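Local coordinates for hypothetical protein TM0486 (PDB 1VK8) that binds thiamin and is probably involved in the cell's response to oxidative conditions, at residues K15-K21 with S54-G60. Sequence-based numbering, arbitrary orientation.
Sequences KVTVSIK and SNTTVEG
K21 NZ is gripped by the carbonyl of S54, with NZ to S54 O at 2.8 Å, and by a salt bridge to D88 of a second subunit. The ammonium lies in the plane of that carbonyl, on a lone pair, at a C=O...N angle of 126°. K21 sets its CG anti to the backbone N (chi1 -176°), and a bend at the last torsion turns NZ back to the oxygen. On the face that also carries T17 and E59, S19 OG meets T57 OG1 at 2.6 Å, a short hydroxyl pair whose donor is open; their CA atoms, in a non-hydrogen-bonded pair, are just 3.9 Å apart. Six backbone bonds between V16, V18, I20 and G60, V58, T56 define the antiparallel ladder, from V18 N to V58 O at 3.0 Å, in the carbonyl plane, to I20 N and T56 O, tilted 34° from it. At the far end K15 crosses E59, whose OE2 lies 4.2 Å from K15 NZ, beyond a salt bridge; one water spans the gap, while E59 OE1 accepts from I98 N. These central strands of a ferredoxin-like sheet thus divide their chemistry: V16, V18, I20 and V58 pack on helices 31-43 and 62-76 beside T56, whose OG1 bonds an unidentified ligand, probably from the crystallisation liquor; the other face is polar. S19 and loop residues S54 and N55 also meet the second subunit, so K21 NZ bonds both within the chain and across the interface.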
loop_
_atom_site.group_PDB
_atom_site.type_symbol
_atom_site.label_atom_id
_atom_site.label_comp_id
_atom_site.label_asym_id
_atom_site.label_seq_id
_atom_site.Cartn_x
_atom_site.Cartn_y
_atom_site.Cartn_z
ATOM N N LYS C 15 3.598 13.364 -17.150
ATOM C CA LYS C 15 2.608 12.455 -16.647
ATOM C C LYS C 15 3.124 11.776 -15.394
ATOM O O LYS C 15 4.316 11.755 -15.121
ATOM C CB LYS C 15 2.277 11.398 -17.704
ATOM C CG LYS C 15 1.442 11.931 -18.844
ATOM C CD LYS C 15 1.324 10.958 -20.007
ATOM C CE LYS C 15 0.259 11.472 -21.017
ATOM N NZ LYS C 15 0.524 11.121 -22.469
ATOM N N VAL C 16 2.202 11.240 -14.620
ATOM C CA VAL C 16 2.532 10.341 -13.527
ATOM C C VAL C 16 1.817 9.023 -13.809
ATOM O O VAL C 16 0.967 8.973 -14.670
ATOM C CB VAL C 16 2.065 10.893 -12.137
ATOM C CG1 VAL C 16 2.836 12.141 -11.756
ATOM C CG2 VAL C 16 0.560 11.179 -12.100
ATOM N N THR C 17 2.156 7.976 -13.062
ATOM C CA THR C 17 1.331 6.778 -13.010
ATOM C C THR C 17 0.732 6.703 -11.624
ATOM O O THR C 17 1.371 7.076 -10.630
ATOM C CB THR C 17 2.118 5.471 -13.355
ATOM O OG1 THR C 17 3.072 5.166 -12.321
ATOM C CG2 THR C 17 2.942 5.617 -14.612
ATOM N N VAL C 18 -0.508 6.244 -11.572
ATOM C CA VAL C 18 -1.269 6.107 -10.341
ATOM C C VAL C 18 -1.983 4.774 -10.398
ATOM O O VAL C 18 -2.833 4.538 -11.269
ATOM C CB VAL C 18 -2.320 7.240 -10.187
ATOM C CG1 VAL C 18 -3.072 7.115 -8.880
ATOM C CG2 VAL C 18 -1.608 8.629 -10.282
ATOM N N SER C 19 -1.627 3.893 -9.472
ATOM C CA SER C 19 -2.290 2.621 -9.333
ATOM C C SER C 19 -3.325 2.741 -8.253
ATOM O O SER C 19 -3.063 3.274 -7.183
ATOM C CB SER C 19 -1.248 1.543 -9.031
ATOM O OG SER C 19 -0.305 1.524 -10.095
ATOM N N ILE C 20 -4.523 2.262 -8.559
ATOM C CA ILE C 20 -5.704 2.463 -7.757
ATOM C C ILE C 20 -6.210 1.086 -7.350
ATOM O O ILE C 20 -6.372 0.192 -8.197
ATOM C CB ILE C 20 -6.780 3.185 -8.585
ATOM C CG1 ILE C 20 -6.286 4.545 -9.045
ATOM C CG2 ILE C 20 -8.091 3.321 -7.805
ATOM C CD1 ILE C 20 -7.169 5.181 -10.069
ATOM N N LYS C 21 -6.479 0.928 -6.058
ATOM C CA LYS C 21 -7.047 -0.300 -5.515
ATOM C C LYS C 21 -8.262 0.051 -4.684
ATOM O O LYS C 21 -8.211 0.929 -3.829
ATOM C CB LYS C 21 -6.032 -1.050 -4.652
ATOM C CG LYS C 21 -6.497 -2.372 -4.113
ATOM C CD LYS C 21 -5.502 -2.993 -3.154
ATOM C CE LYS C 21 -5.817 -4.439 -2.860
ATOM N NZ LYS C 21 -5.250 -5.358 -3.913
ATOM N N SER C 54 -3.978 -6.780 -8.789
ATOM C CA SER C 54 -4.148 -6.154 -7.484
ATOM C C SER C 54 -4.595 -4.708 -7.508
ATOM O O SER C 54 -4.981 -4.147 -6.478
ATOM C CB SER C 54 -2.821 -6.240 -6.723
ATOM O OG SER C 54 -1.889 -5.354 -7.316
ATOM N N ASN C 55 -4.533 -4.103 -8.684
ATOM C CA ASN C 55 -4.856 -2.704 -8.859
ATOM C C ASN C 55 -5.017 -2.373 -10.334
ATOM O O ASN C 55 -4.775 -3.208 -11.194
ATOM C CB ASN C 55 -3.784 -1.805 -8.207
ATOM C CG ASN C 55 -2.347 -2.186 -8.586
ATOM O OD1 ASN C 55 -2.042 -2.468 -9.717
ATOM N ND2 ASN C 55 -1.458 -2.113 -7.614
ATOM N N THR C 56 -5.454 -1.157 -10.613
ATOM C CA THR C 56 -5.528 -0.626 -11.970
ATOM C C THR C 56 -4.684 0.613 -12.026
ATOM O O THR C 56 -4.869 1.511 -11.203
ATOM C CB THR C 56 -6.961 -0.268 -12.289
ATOM O OG1 THR C 56 -7.759 -1.450 -12.305
ATOM C CG2 THR C 56 -7.116 0.364 -13.690
ATOM N N THR C 57 -3.751 0.644 -12.974
ATOM C CA THR C 57 -2.808 1.743 -13.139
ATOM C C THR C 57 -3.218 2.643 -14.272
ATOM O O THR C 57 -3.432 2.173 -15.377
ATOM C CB THR C 57 -1.431 1.178 -13.407
ATOM O OG1 THR C 57 -1.035 0.363 -12.298
ATOM C CG2 THR C 57 -0.381 2.296 -13.484
ATOM N N VAL C 58 -3.363 3.925 -13.995
ATOM C CA VAL C 58 -3.597 4.939 -15.042
ATOM C C VAL C 58 -2.337 5.781 -15.237
ATOM O O VAL C 58 -1.529 5.922 -14.323
ATOM C CB VAL C 58 -4.812 5.843 -14.731
ATOM C CG1 VAL C 58 -6.044 4.966 -14.466
ATOM C CG2 VAL C 58 -4.527 6.761 -13.558
ATOM N N GLU C 59 -2.168 6.302 -16.439
ATOM C CA GLU C 59 -1.103 7.222 -16.761
ATOM C C GLU C 59 -1.750 8.512 -17.220
ATOM O O GLU C 59 -2.601 8.505 -18.099
ATOM C CB GLU C 59 -0.293 6.615 -17.882
ATOM C CG GLU C 59 0.780 7.475 -18.479
ATOM C CD GLU C 59 1.405 6.790 -19.664
ATOM O OE1 GLU C 59 1.916 5.680 -19.469
ATOM O OE2 GLU C 59 1.376 7.342 -20.777
ATOM N N GLY C 60 -1.391 9.623 -16.597
ATOM C CA GLY C 60 -1.927 10.900 -17.012
ATOM C C GLY C 60 -1.406 12.031 -16.179
ATOM O O GLY C 60 -0.473 11.871 -15.415
HETATM O O HOH W 1 -0.729 8.260 -22.188
#